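Local atomic coordinates of inorganic pyrophosphatase (Shewanella sp. AS-11, PDB entry 6LL7), a protein that probably hydrolyses inorganic diphosphate to two phosphate ions, using manganese ions as cofactor. Residues V114-T119 against L145-I150; D13-C18 against I71-E76; V90-H95 against L107-R112; V199-K204 against G216-I221. All coordinates share one frame; numbering follows the deposited sequence.

Overall arrangement
Contacts 1, 2 and 3 touch one another and share one manganese ion. Contacts 1 and 2 are buried near the middle of the chain, their centres about 11 Å apart. Their chemistry is that of carboxylates and metal. Contact 3 lies further out and is only partly buried. It joins strand 88-94 to the outermost strand 108-111 by backbone hydrogen bonds and sends one histidine to the metal. Strand 68-72 of contact 2 neighbours strand 88-94 in the same parallel sheet. Contact 4 is also buried but belongs to the DHHA2 part, in a different, mixed sheet. It rests on apolar packing and one weak backbone bond, and its centre is about 26 Å from that of contact 3.

Contact 1 of 4, residues V114-T119 against L145-I150; sequences VGCSNT and LSDTVI. Unlike the reference sequence in segment 114-119: S117 (reference Arg). With MN (manganese (II) ion), chain F.
D147 is turned toward G115-C116. D147 CB sits 3.2 Å from G115 O, and the carboxylate runs on past the turn to a manganese ion. The two carboxylate oxygens do different work. D147 OD2 binds the metal at 2.4 Å. D147 OD1 does not bind it; it accepts from water 1 at 3.0 Å, and that water is itself a ligand of the same ion. The water thus ties the second oxygen to the metal and is likely to limit the turning of the carboxylate. C116 comes in from the other segment, with its SG 3.2 Å from D147 OD2. The thiol stands trans to the backbone N (chi1 -163°), which turns it back over the start of helix 117-128. There C116 SG accepts a weak bond from N118 N, 3.7 Å long, and C116 is the N-cap. The contact therefore sets the N-terminus of one helix against the last turn of helix 134-148, at the dimanganese centre of this DHH-family pyrophosphatase. D15, D73 and H95 complete the protein ligands of the ion. S117, an arginine in the reference sequence, bonds through OG to D15. T148 CG2 lies 4.2 Å from G115 O, and a beta carbon on G115 would press against that methyl. T148 OG1 is turned back to its own helix, bonded to I144 O.

Contact 2 of 4, residues D13-C18 against I71-E76; sequences DSDSIC and IVDHSE. With MN (manganese (II) ion), chain E; MN (manganese (II) ion), chain F.
The start of helix 14-29 faces the end of strand 68-72, with S16 and V72 nearest at 5.9 Å between their CA atoms. D73 follows the strand and holds CG anti to its backbone N (chi1 -164°), which aims the carboxylate between two ions. D73 OD2 binds one manganese at 2.2 Å and D73 OD1 the other at 2.1 Å. D13 meets D73 from the opposite direction, their carboxylate planes only 23° apart, and D13 OD2 binds the first ion at 2.0 Å. D15 approaches D73 aslant, the planes 64° apart, and D15 OD2 binds the second ion at 2.2 Å. The other oxygen of D15, OD1, accepts from N118 ND2. D15 OD2 and D73 OD1 are 2.8 Å apart, a closeness the shared metal would make tolerable. H9 completes the protein ligands of the first ion. D13 is also the helix N-cap. D13 OD1 accepts from S16 OG at 2.9 Å and from S16 N at 3.0 Å, from opposite faces of the carboxylate plane. An alanine in place of S16 would take away one of these two donors and would probably leave the D13 carboxylate freer to turn at the metal. Beside the metals, V72 CG1 packs against the helix backbone at D15 and S16. Strand 68-72 lies between strands 4-7 and 88-94, while helix 14-29 packs on helices 44-53 and 134-148.

Contact 3 of 4, residues V90-H95 against L107-R112; sequences VGIVDH and LECWIR. With MN (manganese (II) ion), chain F.
H95 and R112 end a run of paired backbone in which strands 90-94 and 108-111 lie parallel, 1° apart. The H95 side chain leaves from this end. H95 CB rests 3.3 Å from R112 O, which also takes a CA-H...O contact from H95 CA. A chi1 of 60° sets CG over the backbone, flanked by N and C, and the ring leads away from the neighbouring strand. ND1 makes a weak hydrogen bond to V114 O, and CD2 and CE1 flank the line to the metal. At the tip, H95 NE2 reaches, at 2.3 Å, the manganese ion shared with contacts 1 and 2. Behind H95, five backbone hydrogen bonds join the strands. W110 N to I92 O, at 2.9 Å, approaches nearly in line with the carbonyl bond; R112 N to D94 O is longer, at 3.3 Å. On one face, I92 touches L107 CD1 through CG1, C109 SG through CB and I111 CD1 through CG2. On the other, V93 CG2 lies 4.2 Å from W110 CB. E108, on that face too, bonds through its carboxylate to Y70 and K27. D94, H95 and H96 form the DHH signature that names the family, here placed at the end of a strand in the parallel sheet, where it delivers a histidine to the dimetal site.

Contact 4 of 4, residues V199-K204 against G216-I221; sequences VMRDFK and GQLEVI
D202 and Q217 make the one hydrogen bond across this contact, and it is weak. Q217 N reaches D202 O at 3.2 Å, bent to 131°. D202 O also takes a CA-H...O contact from G216 CA at 3.5 Å. V199 O lies near G216 CA as well, 3.8 Å away, and any beta carbon on G216 would run into it.

The van der Waals contacts fall beside these. L218 reaches R201 with one methyl: L218 CD2 is 4.0 Å from R201 CD. The two side chains meet at about a right angle. R201 CG is trans to its own backbone N (chi1 176°), which carries its CB-CD stretch across the L218 methyl. F203 CD2 lies against the backbone of G216, 3.6 Å from G216 N. One face of the F203 ring takes M200 SD, 3.9 Å above the plane and off toward the rim, and L240 of helix 230-243 also touches F203.

The polar ends look elsewhere. D202 OD2 forms a salt bridge to R294. Q217 NE2 is bonded to L292 O and T254 OG1. R294 probably balances the charge of D202, which has E219 not far off.

Strands 203-208 and 211-220 form a beta hairpin at one edge of the mixed sheet of the DHHA2 domain. The contact lies at its open end, where helix 195-200 leads in, and the side chain of D202 comes within about 6 Å of a manganese ion.

Contact 1 of 4, residues V114-T119 against L145-I150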
loop_
_atom_site.group_PDB
_atom_site.type_symbol
_atom_site.label_atom_id
_atom_site.label_comp_id
_atom_site.label_asym_id
_atom_site.label_seq_id
_atom_site.Cartn_x
_atom_site.Cartn_y
_atom_site.Cartn_z
ATOM N N VAL A 114 -5.152 13.024 1.252
ATOM C CA VAL A 114 -4.029 13.071 0.281
ATOM C C VAL A 114 -3.765 11.635 -0.173
ATOM O O VAL A 114 -4.516 10.728 0.263
ATOM C CB VAL A 114 -2.784 13.741 0.880
ATOM C CG1 VAL A 114 -3.052 15.197 1.176
ATOM C CG2 VAL A 114 -2.268 13.020 2.118
ATOM N N GLY A 115 -2.774 11.452 -1.041
ATOM C CA GLY A 115 -2.484 10.162 -1.697
ATOM C C GLY A 115 -1.442 9.334 -0.961
ATOM O O GLY A 115 -1.170 8.203 -1.437
ATOM N N CYS A 116 -0.872 9.832 0.143
ATOM C CA CYS A 116 0.278 9.178 0.812
ATOM C C CYS A 116 0.529 9.684 2.243
ATOM O O CYS A 116 0.692 10.917 2.438
ATOM C CB CYS A 116 1.534 9.400 -0.011
ATOM S SG CYS A 116 2.876 8.271 0.423
ATOM N N SER A 117 0.671 8.748 3.194
ATOM C CA SER A 117 1.005 9.018 4.614
ATOM C C SER A 117 2.286 9.863 4.695
ATOM O O SER A 117 2.382 10.759 5.550
ATOM C CB SER A 117 1.130 7.746 5.408
ATOM O OG SER A 117 0.059 6.856 5.153
ATOM N N ASN A 118 3.230 9.605 3.805
ATOM C CA ASN A 118 4.560 10.267 3.815
ATOM C C ASN A 118 4.381 11.754 3.467
ATOM O O ASN A 118 5.201 12.547 3.872
ATOM C CB ASN A 118 5.541 9.488 2.932
ATOM C CG ASN A 118 6.288 8.435 3.721
ATOM O OD1 ASN A 118 7.382 8.688 4.208
ATOM N ND2 ASN A 118 5.713 7.254 3.879
ATOM N N THR A 119 3.322 12.118 2.749
ATOM C CA THR A 119 2.972 13.540 2.479
ATOM C C THR A 119 2.612 14.243 3.788
ATOM O O THR A 119 3.067 15.388 3.987
ATOM C CB THR A 119 1.818 13.671 1.488
ATOM O OG1 THR A 119 2.288 13.055 0.289
ATOM C CG2 THR A 119 1.394 15.109 1.259
ATOM N N LEU A 145 5.690 8.490 -4.688
ATOM C CA LEU A 145 5.715 8.045 -6.115
ATOM C C LEU A 145 5.141 6.620 -6.203
ATOM O O LEU A 145 4.472 6.287 -7.177
ATOM C CB LEU A 145 7.139 8.118 -6.656
ATOM C CG LEU A 145 7.752 9.521 -6.760
ATOM C CD1 LEU A 145 9.205 9.429 -7.191
ATOM C CD2 LEU A 145 7.006 10.404 -7.731
ATOM N N SER A 146 5.366 5.806 -5.180
ATOM C CA SER A 146 4.825 4.429 -5.075
ATOM C C SER A 146 3.302 4.488 -4.960
ATOM O O SER A 146 2.649 3.897 -5.804
ATOM C CB SER A 146 5.458 3.693 -3.930
ATOM O OG SER A 146 4.833 2.432 -3.770
ATOM N N ASP A 147 2.790 5.250 -3.987
ATOM C CA ASP A 147 1.352 5.385 -3.630
ATOM C C ASP A 147 0.572 6.061 -4.761
ATOM O O ASP A 147 -0.545 5.587 -5.055
ATOM C CB ASP A 147 1.166 6.191 -2.328
ATOM C CG ASP A 147 0.750 5.373 -1.110
ATOM O OD1 ASP A 147 0.418 4.199 -1.325
ATOM O OD2 ASP A 147 0.732 5.929 0.041
ATOM N N THR A 148 1.099 7.150 -5.327
ATOM C CA THR A 148 0.384 7.980 -6.329
ATOM C C THR A 148 0.714 7.488 -7.745
ATOM O O THR A 148 0.183 8.082 -8.693
ATOM C CB THR A 148 0.732 9.471 -6.200
ATOM O OG1 THR A 148 2.108 9.623 -6.529
ATOM C CG2 THR A 148 0.466 10.056 -4.828
ATOM N N VAL A 149 1.580 6.473 -7.878
ATOM C CA VAL A 149 1.991 5.872 -9.172
ATOM C C VAL A 149 2.566 6.982 -10.063
ATOM O O VAL A 149 2.069 7.206 -11.170
ATOM C CB VAL A 149 0.810 5.129 -9.831
ATOM C CG1 VAL A 149 1.234 4.383 -11.091
ATOM C CG2 VAL A 149 0.130 4.181 -8.843
ATOM N N ILE A 150 3.598 7.655 -9.568
ATOM C CA ILE A 150 4.290 8.785 -10.242
ATOM C C ILE A 150 3.236 9.801 -10.691
ATOM O O ILE A 150 3.365 10.327 -11.817
ATOM C CB ILE A 150 5.179 8.281 -11.398
ATOM C CG1 ILE A 150 5.649 6.844 -11.171
ATOM C CG2 ILE A 150 6.359 9.213 -11.606
ATOM C CD1 ILE A 150 6.495 6.330 -12.306
HETATM MN MN MN F . -0.619 4.904 1.763
HETATM O O HOH W 1 -1.776 3.230 0.433
#

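Contact 2 of 4, residues D13-C18 against I71-E76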
loop_
_atom_site.group_PDB
_atom_site.type_symbol
_atom_site.label_atom_id
_atom_site.label_comp_id
_atom_site.label_asym_id
_atom_site.label_seq_id
_atom_site.Cartn_x
_atom_site.Cartn_y
_atom_site.Cartn_z
ATOM N N ASP A 13 3.554 -2.060 2.479
ATOM C CA ASP A 13 3.963 -1.456 1.176
ATOM C C ASP A 13 5.057 -0.432 1.456
ATOM O O ASP A 13 5.421 -0.297 2.629
ATOM C CB ASP A 13 2.769 -0.825 0.459
ATOM C CG ASP A 13 1.979 0.139 1.324
ATOM O OD1 ASP A 13 2.418 0.415 2.461
ATOM O OD2 ASP A 13 0.920 0.567 0.864
ATOM N N SER A 14 5.551 0.282 0.438
ATOM C CA SER A 14 6.610 1.306 0.625
ATOM C C SER A 14 6.172 2.385 1.625
ATOM O O SER A 14 7.010 2.736 2.512
ATOM C CB SER A 14 7.047 1.891 -0.678
ATOM O OG SER A 14 7.807 0.935 -1.408
ATOM N N ASP A 15 4.915 2.848 1.545
ATOM C CA ASP A 15 4.365 3.909 2.425
ATOM C C ASP A 15 4.504 3.483 3.886
ATOM O O ASP A 15 5.020 4.305 4.679
ATOM C CB ASP A 15 2.903 4.238 2.098
ATOM C CG ASP A 15 2.383 5.527 2.726
ATOM O OD1 ASP A 15 3.232 6.338 3.142
ATOM O OD2 ASP A 15 1.138 5.726 2.746
ATOM N N SER A 16 4.024 2.279 4.240
ATOM C CA SER A 16 4.068 1.732 5.623
ATOM C C SER A 16 5.516 1.627 6.125
ATOM O O SER A 16 5.727 1.916 7.319
ATOM C CB SER A 16 3.388 0.392 5.735
ATOM O OG SER A 16 2.021 0.444 5.303
ATOM N N ILE A 17 6.480 1.202 5.293
ATOM C CA ILE A 17 7.882 0.927 5.735
ATOM C C ILE A 17 8.648 2.259 5.766
ATOM O O ILE A 17 9.281 2.558 6.799
ATOM C CB ILE A 17 8.562 -0.102 4.811
ATOM C CG1 ILE A 17 7.887 -1.475 4.842
ATOM C CG2 ILE A 17 10.044 -0.196 5.117
ATOM C CD1 ILE A 17 8.007 -2.203 6.169
ATOM N N CYS A 18 8.628 3.027 4.665
ATOM C CA CYS A 18 9.344 4.328 4.548
ATOM C C CYS A 18 8.760 5.327 5.564
ATOM O O CYS A 18 9.509 6.158 6.087
ATOM C CB CYS A 18 9.276 4.849 3.108
ATOM S SG CYS A 18 10.179 3.845 1.887
ATOM N N ILE A 71 0.574 4.258 14.707
ATOM C CA ILE A 71 0.043 3.572 13.494
ATOM C C ILE A 71 0.315 4.433 12.250
ATOM O O ILE A 71 0.059 5.634 12.309
ATOM C CB ILE A 71 -1.455 3.298 13.658
ATOM C CG1 ILE A 71 -1.754 2.393 14.861
ATOM C CG2 ILE A 71 -2.030 2.730 12.365
ATOM C CD1 ILE A 71 -1.646 0.919 14.578
ATOM N N VAL A 72 0.766 3.819 11.154
ATOM C CA VAL A 72 0.970 4.486 9.832
ATOM C C VAL A 72 0.076 3.836 8.760
ATOM O O VAL A 72 0.042 2.586 8.703
ATOM C CB VAL A 72 2.444 4.416 9.418
ATOM C CG1 VAL A 72 2.671 5.056 8.058
ATOM C CG2 VAL A 72 3.351 5.023 10.467
ATOM N N ASP A 73 -0.633 4.658 7.970
ATOM C CA ASP A 73 -1.171 4.293 6.625
ATOM C C ASP A 73 -2.380 3.363 6.755
ATOM O O ASP A 73 -2.654 2.601 5.811
ATOM C CB ASP A 73 -0.092 3.589 5.784
ATOM C CG ASP A 73 -0.347 3.503 4.292
ATOM O OD1 ASP A 73 -1.104 4.342 3.768
ATOM O OD2 ASP A 73 0.242 2.589 3.665
ATOM N N HIS A 74 -3.055 3.385 7.885
ATOM C CA HIS A 74 -4.419 2.809 8.057
ATOM C C HIS A 74 -5.034 3.345 9.361
ATOM O O HIS A 74 -4.312 3.991 10.126
ATOM C CB HIS A 74 -4.357 1.276 8.050
ATOM C CG HIS A 74 -3.671 0.709 9.249
ATOM N ND1 HIS A 74 -4.382 0.291 10.361
ATOM C CD2 HIS A 74 -2.367 0.451 9.502
ATOM C CE1 HIS A 74 -3.539 -0.172 11.253
ATOM N NE2 HIS A 74 -2.302 -0.096 10.753
ATOM N N SER A 75 -6.314 3.074 9.592
ATOM C CA SER A 75 -6.972 3.258 10.905
ATOM C C SER A 75 -7.954 2.106 11.135
ATOM O O SER A 75 -9.038 2.362 11.685
ATOM C CB SER A 75 -7.625 4.623 11.016
ATOM O OG SER A 75 -8.589 4.847 9.989
ATOM N N GLU A 76 -7.557 0.894 10.730
ATOM C CA GLU A 76 -8.393 -0.340 10.764
ATOM C C GLU A 76 -7.832 -1.336 11.790
ATOM O O GLU A 76 -6.591 -1.480 11.876
ATOM C CB GLU A 76 -8.428 -1.035 9.401
ATOM C CG GLU A 76 -8.842 -0.144 8.242
ATOM C CD GLU A 76 -10.299 0.290 8.275
ATOM O OE1 GLU A 76 -11.160 -0.491 8.790
ATOM O OE2 GLU A 76 -10.580 1.415 7.783
HETATM MN MN MN E . -0.487 1.174 2.168
HETATM MN MN MN F . -0.619 4.904 1.763
HETATM O O HOH W 2 -2.148 1.982 2.493
HETATM O O HOH W 1 -1.776 3.230 0.433
#

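Contact 3 of 4, residues V90-H95 against L107-R112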
loop_
_atom_site.group_PDB
_atom_site.type_symbol
_atom_site.label_atom_id
_atom_site.label_comp_id
_atom_site.label_asym_id
_atom_site.label_seq_id
_atom_site.Cartn_x
_atom_site.Cartn_y
_atom_site.Cartn_z
ATOM N N VAL A 90 -0.597 5.684 20.522
ATOM C CA VAL A 90 -0.227 7.071 20.941
ATOM C C VAL A 90 -0.319 8.009 19.727
ATOM O O VAL A 90 -0.334 9.232 19.916
ATOM C CB VAL A 90 1.165 7.121 21.607
ATOM C CG1 VAL A 90 1.184 6.327 22.909
ATOM C CG2 VAL A 90 2.290 6.658 20.693
ATOM N N GLY A 91 -0.447 7.463 18.519
ATOM C CA GLY A 91 -0.473 8.252 17.273
ATOM C C GLY A 91 -1.112 7.487 16.142
ATOM O O GLY A 91 -1.044 6.253 16.157
ATOM N N ILE A 92 -1.781 8.191 15.235
ATOM C CA ILE A 92 -2.112 7.664 13.885
ATOM C C ILE A 92 -1.734 8.724 12.848
ATOM O O ILE A 92 -2.198 9.865 12.999
ATOM C CB ILE A 92 -3.586 7.283 13.729
ATOM C CG1 ILE A 92 -4.022 6.189 14.709
ATOM C CG2 ILE A 92 -3.810 6.859 12.276
ATOM C CD1 ILE A 92 -5.525 6.032 14.804
ATOM N N VAL A 93 -0.964 8.343 11.831
ATOM C CA VAL A 93 -0.739 9.191 10.626
ATOM C C VAL A 93 -1.185 8.404 9.393
ATOM O O VAL A 93 -0.631 7.333 9.154
ATOM C CB VAL A 93 0.713 9.671 10.497
ATOM C CG1 VAL A 93 1.731 8.531 10.523
ATOM C CG2 VAL A 93 0.864 10.508 9.248
ATOM N N ASP A 94 -2.127 8.946 8.625
ATOM C CA ASP A 94 -2.792 8.208 7.523
ATOM C C ASP A 94 -3.438 9.183 6.536
ATOM O O ASP A 94 -3.473 10.403 6.805
ATOM C CB ASP A 94 -3.832 7.251 8.102
ATOM C CG ASP A 94 -4.453 6.303 7.090
ATOM O OD1 ASP A 94 -3.837 6.117 6.009
ATOM O OD2 ASP A 94 -5.536 5.750 7.391
ATOM N N HIS A 95 -3.950 8.641 5.433
ATOM C CA HIS A 95 -4.663 9.376 4.362
ATOM C C HIS A 95 -5.851 8.539 3.881
ATOM O O HIS A 95 -6.242 8.715 2.718
ATOM C CB HIS A 95 -3.704 9.697 3.216
ATOM C CG HIS A 95 -3.096 8.494 2.566
ATOM N ND1 HIS A 95 -3.450 8.069 1.296
ATOM C CD2 HIS A 95 -2.173 7.613 3.012
ATOM C CE1 HIS A 95 -2.766 6.985 0.993
ATOM N NE2 HIS A 95 -1.967 6.687 2.033
ATOM N N LEU A 107 -4.499 10.932 22.139
ATOM C CA LEU A 107 -3.408 10.586 21.185
ATOM C C LEU A 107 -3.232 11.720 20.177
ATOM O O LEU A 107 -3.995 12.690 20.263
ATOM C CB LEU A 107 -3.761 9.272 20.482
ATOM C CG LEU A 107 -4.723 9.369 19.298
ATOM C CD1 LEU A 107 -4.654 8.114 18.449
ATOM C CD2 LEU A 107 -6.149 9.596 19.772
ATOM N N GLU A 108 -2.253 11.597 19.281
ATOM C CA GLU A 108 -2.160 12.423 18.047
ATOM C C GLU A 108 -2.832 11.692 16.884
ATOM O O GLU A 108 -2.587 10.474 16.751
ATOM C CB GLU A 108 -0.733 12.662 17.564
ATOM C CG GLU A 108 0.276 12.989 18.644
ATOM C CD GLU A 108 1.675 13.225 18.120
ATOM O OE1 GLU A 108 1.916 12.998 16.879
ATOM O OE2 GLU A 108 2.519 13.673 18.958
ATOM N N CYS A 109 -3.643 12.398 16.089
ATOM C CA CYS A 109 -3.993 11.984 14.710
ATOM C C CYS A 109 -3.583 13.066 13.713
ATOM O O CYS A 109 -4.036 14.206 13.860
ATOM C CB CYS A 109 -5.459 11.666 14.551
ATOM S SG CYS A 109 -5.886 10.228 15.544
ATOM N N TRP A 110 -2.706 12.686 12.772
ATOM C CA TRP A 110 -2.440 13.439 11.527
ATOM C C TRP A 110 -3.014 12.663 10.322
ATOM O O TRP A 110 -2.284 11.821 9.715
ATOM C CB TRP A 110 -0.948 13.688 11.387
ATOM C CG TRP A 110 -0.300 14.499 12.466
ATOM C CD1 TRP A 110 -0.069 14.132 13.761
ATOM C CD2 TRP A 110 0.323 15.779 12.292
ATOM N NE1 TRP A 110 0.629 15.116 14.408
ATOM C CE2 TRP A 110 0.883 16.135 13.533
ATOM C CE3 TRP A 110 0.449 16.653 11.207
ATOM C CZ2 TRP A 110 1.576 17.326 13.717
ATOM C CZ3 TRP A 110 1.117 17.845 11.400
ATOM C CH2 TRP A 110 1.672 18.171 12.634
ATOM N N ILE A 111 -4.277 12.936 10.003
ATOM C CA ILE A 111 -4.976 12.325 8.840
ATOM C C ILE A 111 -5.362 13.443 7.874
ATOM O O ILE A 111 -5.947 14.428 8.312
ATOM C CB ILE A 111 -6.192 11.527 9.320
ATOM C CG1 ILE A 111 -5.770 10.444 10.322
ATOM C CG2 ILE A 111 -6.943 10.977 8.133
ATOM C CD1 ILE A 111 -6.921 9.679 10.954
ATOM N N ARG A 112 -5.036 13.284 6.605
ATOM C CA ARG A 112 -5.359 14.285 5.555
ATOM C C ARG A 112 -5.858 13.555 4.315
ATOM O O ARG A 112 -5.400 12.463 4.027
ATOM C CB ARG A 112 -4.139 15.157 5.243
ATOM C CG ARG A 112 -3.534 15.847 6.454
ATOM C CD ARG A 112 -4.307 17.029 7.062
ATOM N NE ARG A 112 -3.390 17.860 7.872
ATOM C CZ ARG A 112 -3.164 17.742 9.186
ATOM N NH1 ARG A 112 -3.814 16.862 9.935
ATOM N NH2 ARG A 112 -2.280 18.534 9.762
HETATM MN MN MN F . -0.619 4.904 1.763
HETATM O O HOH W 1 -1.776 3.230 0.433
#

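Contact 4 of 4, residues V199-K204 against G216-I221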
loop_
_atom_site.group_PDB
_atom_site.type_symbol
_atom_site.label_atom_id
_atom_site.label_comp_id
_atom_site.label_asym_id
_atom_site.label_seq_id
_atom_site.Cartn_x
_atom_site.Cartn_y
_atom_site.Cartn_z
ATOM N N VAL A 199 0.577 -13.232 -6.073
ATOM C CA VAL A 199 -0.845 -13.028 -5.671
ATOM C C VAL A 199 -0.900 -12.294 -4.323
ATOM O O VAL A 199 -1.772 -11.418 -4.194
ATOM C CB VAL A 199 -1.603 -14.369 -5.636
ATOM C CG1 VAL A 199 -2.956 -14.251 -4.953
ATOM C CG2 VAL A 199 -1.764 -14.933 -7.036
ATOM N N MET A 200 0.006 -12.621 -3.388
ATOM C CA MET A 200 0.001 -12.149 -1.970
ATOM C C MET A 200 0.852 -10.872 -1.792
ATOM O O MET A 200 0.759 -10.252 -0.693
ATOM C CB MET A 200 0.534 -13.224 -1.016
ATOM C CG MET A 200 -0.323 -14.495 -0.913
ATOM S SD MET A 200 -2.055 -14.232 -0.443
ATOM C CE MET A 200 -1.824 -13.548 1.199
ATOM N N ARG A 201 1.626 -10.455 -2.803
ATOM C CA ARG A 201 2.570 -9.304 -2.694
ATOM C C ARG A 201 1.851 -8.084 -2.114
ATOM O O ARG A 201 2.378 -7.493 -1.150
ATOM C CB ARG A 201 3.182 -8.972 -4.057
ATOM C CG ARG A 201 4.097 -7.751 -4.076
ATOM C CD ARG A 201 5.140 -7.847 -5.168
ATOM N NE ARG A 201 6.093 -8.915 -4.877
ATOM C CZ ARG A 201 6.938 -9.464 -5.748
ATOM N NH1 ARG A 201 6.979 -9.058 -7.005
ATOM N NH2 ARG A 201 7.769 -10.406 -5.341
ATOM N N ASP A 202 0.690 -7.730 -2.677
ATOM C CA ASP A 202 -0.234 -6.705 -2.125
ATOM C C ASP A 202 -1.667 -7.241 -2.204
ATOM O O ASP A 202 -2.418 -6.802 -3.098
ATOM C CB ASP A 202 -0.097 -5.375 -2.862
ATOM C CG ASP A 202 -0.972 -4.282 -2.280
ATOM O OD1 ASP A 202 -1.120 -4.261 -1.041
ATOM O OD2 ASP A 202 -1.520 -3.478 -3.056
ATOM N N PHE A 203 -2.031 -8.143 -1.285
ATOM C CA PHE A 203 -3.349 -8.831 -1.230
ATOM C C PHE A 203 -4.102 -8.414 0.039
ATOM O O PHE A 203 -3.491 -8.382 1.126
ATOM C CB PHE A 203 -3.161 -10.348 -1.272
ATOM C CG PHE A 203 -4.429 -11.164 -1.299
ATOM C CD1 PHE A 203 -5.089 -11.480 -0.125
ATOM C CD2 PHE A 203 -4.943 -11.639 -2.497
ATOM C CE1 PHE A 203 -6.247 -12.240 -0.151
ATOM C CE2 PHE A 203 -6.096 -12.405 -2.520
ATOM C CZ PHE A 203 -6.747 -12.703 -1.345
ATOM N N LYS A 204 -5.402 -8.133 -0.111
ATOM C CA LYS A 204 -6.321 -7.729 0.986
ATOM C C LYS A 204 -7.625 -8.518 0.903
ATOM O O LYS A 204 -8.090 -8.780 -0.218
ATOM C CB LYS A 204 -6.627 -6.240 0.882
ATOM C CG LYS A 204 -5.562 -5.315 1.428
ATOM C CD LYS A 204 -6.020 -3.874 1.344
ATOM C CE LYS A 204 -5.035 -2.895 1.946
ATOM N NZ LYS A 204 -5.668 -1.583 2.198
ATOM N N GLY A 216 -5.817 -9.132 -4.991
ATOM C CA GLY A 216 -4.381 -8.851 -5.181
ATOM C C GLY A 216 -4.188 -7.756 -6.215
ATOM O O GLY A 216 -5.139 -7.492 -6.970
ATOM N N GLN A 217 -3.015 -7.121 -6.247
ATOM C CA GLN A 217 -2.648 -6.155 -7.320
ATOM C C GLN A 217 -1.136 -6.201 -7.543
ATOM O O GLN A 217 -0.399 -6.177 -6.541
ATOM C CB GLN A 217 -3.135 -4.739 -6.986
ATOM C CG GLN A 217 -2.557 -3.650 -7.894
ATOM C CD GLN A 217 -3.163 -2.278 -7.717
ATOM O OE1 GLN A 217 -3.244 -1.754 -6.619
ATOM N NE2 GLN A 217 -3.576 -1.669 -8.817
ATOM N N LEU A 218 -0.705 -6.270 -8.807
ATOM C CA LEU A 218 0.689 -5.995 -9.244
ATOM C C LEU A 218 0.675 -4.802 -10.206
ATOM O O LEU A 218 -0.186 -4.778 -11.109
ATOM C CB LEU A 218 1.271 -7.241 -9.916
ATOM C CG LEU A 218 1.318 -8.487 -9.035
ATOM C CD1 LEU A 218 1.315 -9.752 -9.881
ATOM C CD2 LEU A 218 2.538 -8.470 -8.121
ATOM N N GLU A 219 1.585 -3.847 -10.004
ATOM C CA GLU A 219 1.738 -2.639 -10.855
ATOM C C GLU A 219 3.055 -2.771 -11.625
ATOM O O GLU A 219 4.088 -2.874 -10.988
ATOM C CB GLU A 219 1.650 -1.383 -9.975
ATOM C CG GLU A 219 0.302 -1.210 -9.301
ATOM C CD GLU A 219 0.220 -0.133 -8.233
ATOM O OE1 GLU A 219 1.274 0.214 -7.672
ATOM O OE2 GLU A 219 -0.916 0.340 -7.931
ATOM N N VAL A 220 3.011 -2.813 -12.954
ATOM C CA VAL A 220 4.209 -3.048 -13.810
ATOM C C VAL A 220 4.210 -2.012 -14.929
ATOM O O VAL A 220 3.169 -1.356 -15.129
ATOM C CB VAL A 220 4.224 -4.482 -14.368
ATOM C CG1 VAL A 220 4.235 -5.514 -13.258
ATOM C CG2 VAL A 220 3.051 -4.728 -15.305
ATOM N N ILE A 221 5.343 -1.870 -15.608
ATOM C CA ILE A 221 5.537 -0.916 -16.736
ATOM C C ILE A 221 4.925 -1.516 -18.007
ATOM O O ILE A 221 4.438 -0.742 -18.853
ATOM C CB ILE A 221 7.029 -0.571 -16.893
ATOM C CG1 ILE A 221 7.519 0.234 -15.685
ATOM C CG2 ILE A 221 7.297 0.143 -18.215
ATOM C CD1 ILE A 221 8.787 1.023 -15.919
#